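Local coordinates for protein induced by osmotic stress (Scheffersomyces stipitis, PDB 5YWN), which reduces haloketones asymmetrically to alcohols, presumably with NADPH as the hydride donor, and holds NADP in a Rossmann-type pocket, at residues A[12-17]-A[236-241]; A[192-197]-A[213-218]; A[241-246]-A[311-316]. The protein carries 1 engineered substitution. All blocks are in the same frame, centred on the assembly; numbering follows the deposited sequence.

Contact 1: A[12-17]-A[236-241]. With NAP (NADP nicotinamide-adenine-dinucleotide phosphate), chain B.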
loop_
_atom_site.group_PDB
_atom_site.type_symbol
_atom_site.label_atom_id
_atom_site.label_comp_id
_atom_site.label_asym_id
_atom_site.label_seq_id
_atom_site.Cartn_x
_atom_site.Cartn_y
_atom_site.Cartn_z
ATOM N N GLY A 12 3.061 9.329 1.272
ATOM C CA GLY A 12 3.085 8.024 1.872
ATOM C C GLY A 12 4.203 7.093 1.432
ATOM O O GLY A 12 4.859 7.360 0.488
ATOM N N TYR A 13 4.388 6.034 2.196
ATOM C CA TYR A 13 5.446 5.075 2.018
ATOM C C TYR A 13 5.367 4.310 0.716
ATOM O O TYR A 13 6.257 4.341 -0.041
ATOM C CB TYR A 13 5.395 4.104 3.200
ATOM C CG TYR A 13 6.150 2.777 3.136
ATOM C CD1 TYR A 13 7.512 2.712 2.964
ATOM C CD2 TYR A 13 5.500 1.606 3.351
ATOM C CE1 TYR A 13 8.171 1.501 2.980
ATOM C CE2 TYR A 13 6.134 0.414 3.336
ATOM C CZ TYR A 13 7.480 0.354 3.156
ATOM O OH TYR A 13 8.059 -0.854 3.173
ATOM N N LEU A 14 4.262 3.679 0.454
ATOM C CA LEU A 14 4.019 3.063 -0.835
ATOM C C LEU A 14 3.989 4.060 -2.014
ATOM O O LEU A 14 4.497 3.811 -3.037
ATOM C CB LEU A 14 2.704 2.328 -0.827
ATOM C CG LEU A 14 2.244 1.762 -2.146
ATOM C CD1 LEU A 14 3.309 0.826 -2.638
ATOM C CD2 LEU A 14 0.933 1.039 -1.972
ATOM N N ALA A 15 3.362 5.176 -1.801
ATOM C CA ALA A 15 3.196 6.168 -2.823
ATOM C C ALA A 15 4.544 6.704 -3.325
ATOM O O ALA A 15 4.719 6.826 -4.465
ATOM C CB ALA A 15 2.352 7.278 -2.307
ATOM N N GLN A 16 5.475 6.947 -2.419
ATOM C CA GLN A 16 6.818 7.368 -2.767
ATOM C C GLN A 16 7.613 6.350 -3.582
ATOM O O GLN A 16 8.289 6.714 -4.426
ATOM C CB GLN A 16 7.597 7.868 -1.565
ATOM C CG GLN A 16 7.120 9.202 -1.052
ATOM C CD GLN A 16 8.071 9.899 -0.121
ATOM O OE1 GLN A 16 9.182 10.151 -0.458
ATOM N NE2 GLN A 16 7.600 10.227 1.044
ATOM N N GLN A 17 7.519 5.081 -3.250
ATOM C CA GLN A 17 8.099 4.041 -4.030
ATOM C C GLN A 17 7.460 3.929 -5.408
ATOM O O GLN A 17 8.119 3.756 -6.335
ATOM C CB GLN A 17 8.095 2.710 -3.291
ATOM C CG GLN A 17 9.142 2.571 -2.194
ATOM C CD GLN A 17 10.547 2.282 -2.714
ATOM O OE1 GLN A 17 10.848 2.517 -3.801
ATOM N NE2 GLN A 17 11.361 1.780 -1.891
ATOM N N ILE A 236 4.689 -8.608 1.710
ATOM C CA ILE A 236 5.097 -8.264 0.383
ATOM C C ILE A 236 6.029 -7.065 0.394
ATOM O O ILE A 236 5.812 -6.155 1.104
ATOM C CB ILE A 236 3.880 -8.078 -0.553
ATOM C CG1 ILE A 236 4.302 -7.843 -1.987
ATOM C CG2 ILE A 236 2.952 -7.000 -0.079
ATOM C CD1 ILE A 236 4.813 -9.027 -2.727
ATOM N N ASP A 237 7.063 -7.125 -0.406
ATOM C CA ASP A 237 8.017 -6.036 -0.547
ATOM C C ASP A 237 7.437 -4.810 -1.259
ATOM O O ASP A 237 6.756 -4.899 -2.207
ATOM C CB ASP A 237 9.328 -6.464 -1.181
ATOM C CG ASP A 237 10.359 -5.386 -1.160
ATOM O OD1 ASP A 237 10.246 -4.441 -1.899
ATOM O OD2 ASP A 237 11.259 -5.478 -0.396
ATOM N N VAL A 238 7.767 -3.668 -0.738
ATOM C CA VAL A 238 7.213 -2.428 -1.200
ATOM C C VAL A 238 7.538 -2.204 -2.685
ATOM O O VAL A 238 6.739 -1.721 -3.392
ATOM C CB VAL A 238 7.607 -1.243 -0.306
ATOM C CG1 VAL A 238 9.067 -0.981 -0.384
ATOM C CG2 VAL A 238 6.870 0.013 -0.698
ATOM N N ARG A 239 8.717 -2.585 -3.096
ATOM C CA ARG A 239 9.143 -2.455 -4.438
ATOM C C ARG A 239 8.337 -3.331 -5.405
ATOM O O ARG A 239 8.072 -2.949 -6.485
ATOM C CB ARG A 239 10.624 -2.616 -4.571
ATOM C CG ARG A 239 11.411 -1.610 -3.779
ATOM C CD ARG A 239 12.798 -2.092 -3.469
ATOM N NE ARG A 239 12.831 -3.075 -2.418
ATOM C CZ ARG A 239 13.929 -3.607 -1.930
ATOM N NH1 ARG A 239 15.103 -3.250 -2.386
ATOM N NH2 ARG A 239 13.860 -4.485 -1.003
ATOM N N ASP A 240 7.982 -4.510 -4.946
ATOM C CA ASP A 240 7.065 -5.353 -5.639
ATOM C C ASP A 240 5.632 -4.769 -5.757
ATOM O O ASP A 240 5.036 -4.865 -6.756
ATOM C CB ASP A 240 7.075 -6.740 -5.056
ATOM C CG ASP A 240 8.394 -7.441 -5.241
ATOM O OD1 ASP A 240 8.975 -7.310 -6.271
ATOM O OD2 ASP A 240 8.825 -8.113 -4.353
ATOM N N VAL A 241 5.138 -4.142 -4.699
ATOM C CA VAL A 241 3.857 -3.497 -4.745
ATOM C C VAL A 241 3.844 -2.368 -5.769
ATOM O O VAL A 241 2.939 -2.262 -6.545
ATOM C CB VAL A 241 3.356 -3.008 -3.398
ATOM C CG1 VAL A 241 1.988 -2.417 -3.574
ATOM C CG2 VAL A 241 3.270 -4.145 -2.429
HETATM P PA NAP B . 0.817 5.587 4.988
HETATM O O1A NAP B . 2.312 5.451 4.822
HETATM O O2A NAP B . 0.251 6.219 6.237
HETATM O O5B NAP B . 0.240 6.384 3.714
HETATM C C5B NAP B . -1.022 7.045 3.785
HETATM C C4B NAP B . -0.955 8.365 3.027
HETATM O O4B NAP B . -2.270 8.772 2.634
HETATM C C3B NAP B . -0.361 9.472 3.884
HETATM O O3B NAP B . 0.840 9.980 3.295
HETATM C C2B NAP B . -1.416 10.557 3.970
HETATM O O2B NAP B . -0.924 11.785 3.441
HETATM C C1B NAP B . -2.605 10.060 3.161
HETATM N N9A NAP B . -3.806 9.959 4.028
HETATM C C8A NAP B . -3.953 9.118 5.070
HETATM N N7A NAP B . -5.170 9.282 5.649
HETATM C C5A NAP B . -5.822 10.245 4.972
HETATM C C6A NAP B . -7.145 10.906 5.057
HETATM N N6A NAP B . -8.041 10.559 6.012
HETATM N N1A NAP B . -7.426 11.867 4.150
HETATM C C2A NAP B . -6.550 12.228 3.192
HETATM N N3A NAP B . -5.334 11.666 3.064
HETATM C C4A NAP B . -4.918 10.689 3.904
HETATM O O3 NAP B . 0.157 4.127 4.817
HETATM P PN NAP B . 0.822 3.040 3.835
HETATM O O1N NAP B . 1.246 1.851 4.663
HETATM O O2N NAP B . 1.831 3.747 2.960
HETATM O O5D NAP B . -0.419 2.593 2.911
HETATM C C5D NAP B . -0.539 3.079 1.575
HETATM C C4D NAP B . -1.821 2.550 0.945
HETATM O O4D NAP B . -1.673 1.165 0.612
HETATM C C3D NAP B . -3.007 2.677 1.888
HETATM O O3D NAP B . -3.993 3.562 1.347
HETATM C C2D NAP B . -3.573 1.280 2.051
HETATM O O2D NAP B . -4.943 1.236 1.639
HETATM C C1D NAP B . -2.719 0.371 1.181
HETATM N N1N NAP B . -2.157 -0.717 1.987
HETATM C C2N NAP B . -0.957 -0.564 2.563
HETATM C C3N NAP B . -0.407 -1.583 3.333
HETATM C C7N NAP B . 0.937 -1.405 3.975
HETATM O O7N NAP B . 1.296 -2.188 4.838
HETATM N N7N NAP B . 1.707 -0.390 3.583
HETATM C C4N NAP B . -1.111 -2.766 3.501
HETATM C C5N NAP B . -2.351 -2.900 2.894
HETATM C C6N NAP B . -2.856 -1.850 2.135
HETATM P P2B NAP B . -0.185 12.849 4.397
HETATM O O1X NAP B . -0.426 14.177 3.718
HETATM O O2X NAP B . -0.884 12.691 5.725
HETATM O O3X NAP B . 1.257 12.401 4.395
#
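Tyr13 and Leu14 both throw CG to the side opposite their backbone N (chi1 165° and 174°), and this carries the phenol of the one and the branched end of the other from the first turn of helix 13-24 to Val238 and Val241 at the start of helix 238-250. Val238 is the hub. Its CG2 lies over one face of the Tyr13 ring, displaced toward the rim, a CH-pi contact 4.2 Å from the ring centroid, while Val238 CB comes within 3.5 Å of Tyr13 OH. That hydroxyl is hydrogen-bonded to Gly197 O, which ties down the far end of the ring. The same CG2 also receives Gln17 CG at 3.7 Å; the glutamine chain bends at chi2, and its NE2 is hydrogen-bonded to Pro198 O. Beside this, Leu14 CD1 rests on Val241 CG1 at 3.6 Å.

Arg239 runs alongside Gln17, its CG 3.9 Å from Gln17 NE2. It grips Asp237 side-on, NE to OD1 and NH2 to OD2 (the latter 2.8 Å), and OD1 also caps the helix by accepting from Arg239 N at 2.7 Å. Arg239 NH1 makes a salt bridge to Asp324 OD2. A methionine here would probably leave Asp237 and Asp324 without their shared countercharge and the Asp237 carboxylate less firmly oriented.

No hydrogen bond crosses between the segments; the two helices meet through side-chain packing alone. The N-terminus of helix 13-24 faces the NADP diphosphate in Rossmann fashion, with Tyr13 N and Leu14 N making weak bonds to O1A and O2N; the helix end probably helps to offset the phosphate charge.

Contact 2: A[192-197]-A[213-218]. With NAP (NADP nicotinamide-adenine-dinucleotide phosphate), chain B.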
loop_
_atom_site.group_PDB
_atom_site.type_symbol
_atom_site.label_atom_id
_atom_site.label_comp_id
_atom_site.label_asym_id
_atom_site.label_seq_id
_atom_site.Cartn_x
_atom_site.Cartn_y
_atom_site.Cartn_z
ATOM N N PRO A 192 -2.589 -5.611 -1.494
ATOM C CA PRO A 192 -1.434 -6.076 -0.736
ATOM C C PRO A 192 -1.710 -6.568 0.678
ATOM O O PRO A 192 -2.607 -6.155 1.315
ATOM C CB PRO A 192 -0.521 -4.864 -0.685
ATOM C CG PRO A 192 -1.228 -3.812 -1.334
ATOM C CD PRO A 192 -2.634 -4.169 -1.508
ATOM N N VAL A 193 -0.808 -7.417 1.127
ATOM C CA VAL A 193 -0.623 -7.798 2.507
ATOM C C VAL A 193 0.305 -6.800 3.225
ATOM O O VAL A 193 0.491 -5.728 2.751
ATOM C CB VAL A 193 -0.131 -9.254 2.644
ATOM C CG1 VAL A 193 -1.101 -10.187 1.988
ATOM C CG2 VAL A 193 1.254 -9.407 2.076
ATOM N N TYR A 194 0.871 -7.172 4.354
ATOM C CA TYR A 194 1.787 -6.281 5.042
ATOM C C TYR A 194 2.965 -5.899 4.130
ATOM O O TYR A 194 3.584 -6.723 3.538
ATOM C CB TYR A 194 2.352 -6.900 6.308
ATOM C CG TYR A 194 1.445 -7.017 7.463
ATOM C CD1 TYR A 194 1.040 -5.925 8.141
ATOM C CD2 TYR A 194 1.006 -8.222 7.881
ATOM C CE1 TYR A 194 0.222 -6.003 9.203
ATOM C CE2 TYR A 194 0.160 -8.335 8.956
ATOM C CZ TYR A 194 -0.232 -7.202 9.610
ATOM O OH TYR A 194 -1.030 -7.277 10.684
ATOM N N ILE A 195 3.230 -4.627 4.058
ATOM C CA ILE A 195 4.260 -4.125 3.198
ATOM C C ILE A 195 5.556 -3.761 3.950
ATOM O O ILE A 195 5.577 -2.886 4.752
ATOM C CB ILE A 195 3.779 -2.919 2.379
ATOM C CG1 ILE A 195 2.497 -3.225 1.607
ATOM C CG2 ILE A 195 4.878 -2.425 1.478
ATOM C CD1 ILE A 195 1.983 -2.057 0.847
ATOM N N PHE A 196 6.615 -4.461 3.610
ATOM C CA PHE A 196 7.935 -4.243 4.152
ATOM C C PHE A 196 8.911 -3.766 3.054
ATOM O O PHE A 196 8.681 -3.933 1.917
ATOM C CB PHE A 196 8.539 -5.489 4.818
ATOM C CG PHE A 196 7.723 -6.100 5.908
ATOM C CD1 PHE A 196 6.828 -5.382 6.643
ATOM C CD2 PHE A 196 7.883 -7.419 6.204
ATOM C CE1 PHE A 196 6.106 -5.982 7.625
ATOM C CE2 PHE A 196 7.175 -8.011 7.196
ATOM C CZ PHE A 196 6.279 -7.308 7.894
ATOM N N GLY A 197 10.033 -3.244 3.487
ATOM C CA GLY A 197 11.045 -2.756 2.615
ATOM C C GLY A 197 11.519 -1.329 2.823
ATOM O O GLY A 197 10.936 -0.580 3.525
ATOM N N ALA A 213 6.054 -0.967 7.822
ATOM C CA ALA A 213 7.506 -0.974 7.765
ATOM C C ALA A 213 8.104 -1.085 9.161
ATOM O O ALA A 213 9.072 -1.722 9.342
ATOM C CB ALA A 213 8.042 0.246 7.064
ATOM N N GLU A 214 7.466 -0.451 10.122
ATOM C CA GLU A 214 7.917 -0.434 11.467
ATOM C C GLU A 214 7.853 -1.801 12.129
ATOM O O GLU A 214 8.489 -2.004 13.059
ATOM C CB GLU A 214 7.196 0.623 12.261
ATOM C CG GLU A 214 7.599 0.760 13.712
ATOM C CD GLU A 214 8.979 1.345 13.915
ATOM O OE1 GLU A 214 9.554 1.874 12.957
ATOM O OE2 GLU A 214 9.473 1.236 15.032
ATOM N N MET A 215 7.060 -2.711 11.606
ATOM C CA MET A 215 7.025 -4.058 12.101
ATOM C C MET A 215 8.372 -4.735 11.908
ATOM O O MET A 215 8.768 -5.499 12.711
ATOM C CB MET A 215 5.940 -4.881 11.457
ATOM C CG MET A 215 4.530 -4.620 11.948
ATOM S SD MET A 215 3.359 -5.225 10.761
ATOM C CE MET A 215 3.572 -6.962 10.891
ATOM N N VAL A 216 9.021 -4.470 10.811
ATOM C CA VAL A 216 10.405 -4.845 10.682
ATOM C C VAL A 216 11.359 -3.976 11.536
ATOM O O VAL A 216 12.100 -4.478 12.317
ATOM C CB VAL A 216 10.861 -4.830 9.210
ATOM C CG1 VAL A 216 12.350 -4.986 9.070
ATOM C CG2 VAL A 216 10.181 -5.900 8.415
ATOM N N ASN A 217 11.311 -2.688 11.337
ATOM C CA ASN A 217 12.274 -1.772 11.891
ATOM C C ASN A 217 12.318 -1.620 13.422
ATOM O O ASN A 217 13.336 -1.351 13.982
ATOM C CB ASN A 217 12.246 -0.466 11.138
ATOM C CG ASN A 217 12.429 -0.672 9.658
ATOM O OD1 ASN A 217 13.212 -1.458 9.243
ATOM N ND2 ASN A 217 11.715 0.047 8.888
ATOM N N SER A 218 11.216 -1.906 14.063
ATOM C CA SER A 218 11.099 -1.910 15.478
ATOM C C SER A 218 11.999 -2.958 16.172
ATOM O O SER A 218 12.278 -2.834 17.307
ATOM C CB SER A 218 9.653 -2.117 15.880
ATOM O OG SER A 218 9.219 -3.387 15.539
HETATM P PA NAP B . 0.817 5.587 4.988
HETATM O O1A NAP B . 2.312 5.451 4.822
HETATM O O2A NAP B . 0.251 6.219 6.237
HETATM O O5B NAP B . 0.240 6.384 3.714
HETATM C C5B NAP B . -1.022 7.045 3.785
HETATM C C4B NAP B . -0.955 8.365 3.027
HETATM O O4B NAP B . -2.270 8.772 2.634
HETATM C C3B NAP B . -0.361 9.472 3.884
HETATM O O3B NAP B . 0.840 9.980 3.295
HETATM C C2B NAP B . -1.416 10.557 3.970
HETATM O O2B NAP B . -0.924 11.785 3.441
HETATM C C1B NAP B . -2.605 10.060 3.161
HETATM N N9A NAP B . -3.806 9.959 4.028
HETATM C C8A NAP B . -3.953 9.118 5.070
HETATM N N7A NAP B . -5.170 9.282 5.649
HETATM C C5A NAP B . -5.822 10.245 4.972
HETATM C C6A NAP B . -7.145 10.906 5.057
HETATM N N6A NAP B . -8.041 10.559 6.012
HETATM N N1A NAP B . -7.426 11.867 4.150
HETATM C C2A NAP B . -6.550 12.228 3.192
HETATM N N3A NAP B . -5.334 11.666 3.064
HETATM C C4A NAP B . -4.918 10.689 3.904
HETATM O O3 NAP B . 0.157 4.127 4.817
HETATM P PN NAP B . 0.822 3.040 3.835
HETATM O O1N NAP B . 1.246 1.851 4.663
HETATM O O2N NAP B . 1.831 3.747 2.960
HETATM O O5D NAP B . -0.419 2.593 2.911
HETATM C C5D NAP B . -0.539 3.079 1.575
HETATM C C4D NAP B . -1.821 2.550 0.945
HETATM O O4D NAP B . -1.673 1.165 0.612
HETATM C C3D NAP B . -3.007 2.677 1.888
HETATM O O3D NAP B . -3.993 3.562 1.347
HETATM C C2D NAP B . -3.573 1.280 2.051
HETATM O O2D NAP B . -4.943 1.236 1.639
HETATM C C1D NAP B . -2.719 0.371 1.181
HETATM N N1N NAP B . -2.157 -0.717 1.987
HETATM C C2N NAP B . -0.957 -0.564 2.563
HETATM C C3N NAP B . -0.407 -1.583 3.333
HETATM C C7N NAP B . 0.937 -1.405 3.975
HETATM O O7N NAP B . 1.296 -2.188 4.838
HETATM N N7N NAP B . 1.707 -0.390 3.583
HETATM C C4N NAP B . -1.111 -2.766 3.501
HETATM C C5N NAP B . -2.351 -2.900 2.894
HETATM C C6N NAP B . -2.856 -1.850 2.135
HETATM P P2B NAP B . -0.185 12.849 4.397
HETATM O O1X NAP B . -0.426 14.177 3.718
HETATM O O2X NAP B . -0.884 12.691 5.725
HETATM O O3X NAP B . 1.257 12.401 4.395
HETATM O O HOH W 1 10.297 -2.849 6.400
HETATM O O HOH W 2 11.263 1.086 5.844
#
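Met215 reaches from helix 211-217 to Tyr194 and Phe196 on strand 194-196, and its contacts are with rings. The thioether chain runs out nearly extended and then bends at its last torsion (chi3 69°), which lays the CE methyl over the centre of the Tyr194 ring, 3.8 Å from the centroid and only 7° off the normal. The sulfur sits obliquely to the same ring, SD being 3.6 Å from Tyr194 CD1. Toward Phe196 it is more distant, 5.5 Å from SD to the ring centroid, and lies at the ring edge. Both are Met-aromatic contacts. The next residue, Val216, adds a CH-pi contact: its CG2 stands over a face of Phe196, nearest CG at 3.5 Å.

Polar links between the segments pass through water. One molecule accepts from Gly197 N at 3.0 Å and gives a weak bond to Ala213 O; a second donates to Gly197 O at 2.9 Å and accepts from Asn217 ND2. Glycine suits its place, since at these backbone angles a CB would jam against Phe196 O.

The third kind of contact is with the cofactor. Ile195 N donates to O7N of the NADP carboxamide at 3.2 Å, and Ile195 CD1 packs against the same amide, 3.2 Å from N7N. Pro192 O and Val193 O border the nicotinamide ring.

Strand 194-196 and helix 211-217 are the first two elements of a beta-alpha-beta unit completed by strand 234-237, which pairs in parallel with 194-196. Helix 318-332 closes the packing, touching Phe196 through Phe318 and Ser321 and Val216 through Val322 and Ile326, while Phe266 meets Phe196 edge-to-face.

Contact 3: A[241-246]-A[311-316]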
loop_
_atom_site.group_PDB
_atom_site.type_symbol
_atom_site.label_atom_id
_atom_site.label_comp_id
_atom_site.label_asym_id
_atom_site.label_seq_id
_atom_site.Cartn_x
_atom_site.Cartn_y
_atom_site.Cartn_z
ATOM N N VAL A 241 5.138 -4.142 -4.699
ATOM C CA VAL A 241 3.857 -3.497 -4.745
ATOM C C VAL A 241 3.844 -2.368 -5.769
ATOM O O VAL A 241 2.939 -2.262 -6.545
ATOM C CB VAL A 241 3.356 -3.008 -3.398
ATOM C CG1 VAL A 241 1.988 -2.417 -3.574
ATOM C CG2 VAL A 241 3.270 -4.145 -2.429
ATOM N N ALA A 242 4.909 -1.607 -5.788
ATOM C CA ALA A 242 5.057 -0.556 -6.747
ATOM C C ALA A 242 5.085 -1.060 -8.200
ATOM O O ALA A 242 4.421 -0.556 -9.000
ATOM C CB ALA A 242 6.253 0.308 -6.437
ATOM N N LYS A 243 5.813 -2.114 -8.447
ATOM C CA LYS A 243 5.868 -2.722 -9.736
ATOM C C LYS A 243 4.507 -3.210 -10.147
ATOM O O LYS A 243 4.174 -3.104 -11.260
ATOM C CB LYS A 243 6.908 -3.812 -9.829
ATOM C CG LYS A 243 8.321 -3.300 -9.796
ATOM C CD LYS A 243 9.363 -4.344 -10.118
ATOM C CE LYS A 243 9.659 -5.258 -8.962
ATOM N NZ LYS A 243 10.797 -6.127 -9.208
ATOM N N ALA A 244 3.731 -3.722 -9.199
ATOM C CA ALA A 244 2.367 -4.138 -9.438
ATOM C C ALA A 244 1.455 -2.995 -9.863
ATOM O O ALA A 244 0.650 -3.161 -10.708
ATOM C CB ALA A 244 1.782 -4.891 -8.277
ATOM N N HIS A 245 1.649 -1.849 -9.272
ATOM C CA HIS A 245 0.915 -0.681 -9.691
ATOM C C HIS A 245 1.248 -0.322 -11.150
ATOM O O HIS A 245 0.392 -0.059 -11.898
ATOM C CB HIS A 245 1.100 0.481 -8.730
ATOM C CG HIS A 245 0.264 0.402 -7.491
ATOM N ND1 HIS A 245 0.530 -0.462 -6.469
ATOM C CD2 HIS A 245 -0.854 1.056 -7.135
ATOM C CE1 HIS A 245 -0.365 -0.313 -5.528
ATOM N NE2 HIS A 245 -1.210 0.610 -5.904
ATOM N N LEU A 246 2.508 -0.407 -11.516
ATOM C CA LEU A 246 2.916 -0.171 -12.867
ATOM C C LEU A 246 2.294 -1.139 -13.838
ATOM O O LEU A 246 1.704 -0.732 -14.778
ATOM C CB LEU A 246 4.405 -0.248 -12.995
ATOM C CG LEU A 246 4.980 0.146 -14.316
ATOM C CD1 LEU A 246 4.804 1.622 -14.496
ATOM C CD2 LEU A 246 6.436 -0.231 -14.392
ATOM N N LEU A 311 1.444 -10.197 -13.603
ATOM C CA LEU A 311 2.622 -9.436 -13.268
ATOM C C LEU A 311 3.894 -9.864 -13.994
ATOM O O LEU A 311 4.597 -9.060 -14.465
ATOM C CB LEU A 311 2.862 -9.391 -11.770
ATOM C CG LEU A 311 1.869 -8.698 -10.852
ATOM C CD1 LEU A 311 2.344 -8.868 -9.447
ATOM C CD2 LEU A 311 1.698 -7.260 -11.234
ATOM N N GLY A 312 4.142 -11.150 -14.048
ATOM C CA GLY A 312 5.268 -11.695 -14.765
ATOM C C GLY A 312 6.664 -11.367 -14.233
ATOM O O GLY A 312 7.582 -11.395 -14.963
ATOM N N PHE A 313 6.781 -11.068 -12.959
ATOM C CA PHE A 313 8.060 -10.942 -12.311
ATOM C C PHE A 313 8.112 -11.676 -10.991
ATOM O O PHE A 313 7.133 -11.989 -10.445
ATOM C CB PHE A 313 8.500 -9.491 -12.163
ATOM C CG PHE A 313 7.574 -8.657 -11.353
ATOM C CD1 PHE A 313 7.676 -8.622 -9.999
ATOM C CD2 PHE A 313 6.619 -7.900 -11.963
ATOM C CE1 PHE A 313 6.821 -7.873 -9.255
ATOM C CE2 PHE A 313 5.766 -7.142 -11.232
ATOM C CZ PHE A 313 5.864 -7.117 -9.875
ATOM N N GLU A 314 9.303 -11.954 -10.527
ATOM C CA GLU A 314 9.553 -12.598 -9.273
ATOM C C GLU A 314 9.677 -11.585 -8.123
ATOM O O GLU A 314 10.162 -10.504 -8.312
ATOM C CB GLU A 314 10.804 -13.452 -9.354
ATOM C CG GLU A 314 10.671 -14.703 -10.179
ATOM C CD GLU A 314 9.584 -15.638 -9.733
ATOM O OE1 GLU A 314 9.257 -15.742 -8.554
ATOM O OE2 GLU A 314 9.061 -16.298 -10.606
ATOM N N TYR A 315 9.191 -11.961 -6.964
ATOM C CA TYR A 315 9.202 -11.122 -5.791
ATOM C C TYR A 315 10.530 -11.125 -5.025
ATOM O O TYR A 315 11.231 -12.033 -5.073
ATOM C CB TYR A 315 8.062 -11.531 -4.858
ATOM C CG TYR A 315 6.635 -11.372 -5.356
ATOM C CD1 TYR A 315 6.263 -10.349 -6.212
ATOM C CD2 TYR A 315 5.656 -12.229 -4.929
ATOM C CE1 TYR A 315 4.965 -10.213 -6.635
ATOM C CE2 TYR A 315 4.367 -12.113 -5.349
ATOM C CZ TYR A 315 4.007 -11.109 -6.182
ATOM O OH TYR A 315 2.734 -11.031 -6.574
ATOM N N PHE A 316 10.812 -10.053 -4.320
ATOM C CA PHE A 316 11.871 -9.972 -3.377
ATOM C C PHE A 316 11.556 -10.973 -2.268
ATOM O O PHE A 316 10.467 -11.075 -1.838
ATOM C CB PHE A 316 11.940 -8.574 -2.789
ATOM C CG PHE A 316 12.633 -7.565 -3.642
ATOM C CD1 PHE A 316 13.977 -7.435 -3.601
ATOM C CD2 PHE A 316 11.937 -6.769 -4.482
ATOM C CE1 PHE A 316 14.631 -6.499 -4.365
ATOM C CE2 PHE A 316 12.570 -5.841 -5.256
ATOM C CZ PHE A 316 13.922 -5.696 -5.191
HETATM O O HOH W 3 10.933 -8.287 -7.406
#
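Leu311 and Phe313 bring the loop between helices 305-311 and 318-332 against Ala244 and Lys243 of helix 238-250: a partly buried helix-to-loop packing in a Rossmann-type reductase. It lies away from the cofactor, the Ala244 side chain being about 11 Å from NADP.

The inner half is aliphatic. Leu311 CD2 rests on Ala244, 3.7 Å from its CA and 3.8 Å from its CB, and Leu261 of strand 258-261 touches both residues. Gly312, with positive phi, then turns the chain out of helix 305-311.

The outer half is built on Phe313. Its CG occupies the crowded position between backbone N and carbonyl carbon (chi1 60°), and the ring reaches across to the lysine. Phe313 CZ meets Lys243 CB at 3.5 Å. Further along, the lysine bends at chi3 and passes CE over the ring face, a CH-pi contact 4.3 Å from the Phe313 centroid and 27° off the normal. Asp240, one turn earlier on the helix, pins the same loop by accepting from Phe316 N through OD2. Beyond the ring, Lys243 NZ comes to 4.3 Å from Phe316 CE2, and it ends near the loop backbone, where a water accepts from Lys243 NZ at 2.8 Å and donates to Glu314 O.

In the fold
Contacts 1 and 2 are buried and both touch NADP, contact 1 at the diphosphate and contact 2 at the nicotinamide; contact 3, partly buried, does not reach it. Contacts 1 and 3 use successive turns of helix 238-250 and share Val241, whose side chain serves contact 1 and points away from the loop of contact 3. Contacts 1 and 2 meet through the paired strands 194-196 and 234-237, with Val238 N probably bonded to Phe196 O. Their centres lie 10 Å apart, against 17 Å between contacts 2 and 3. None has a direct hydrogen bond between its segments: aliphatic and tyrosine packing serves contact 1, sulfur and rings with bridging waters contact 2, and leucine on alanine and a lysine chain over phenylalanine contact 3.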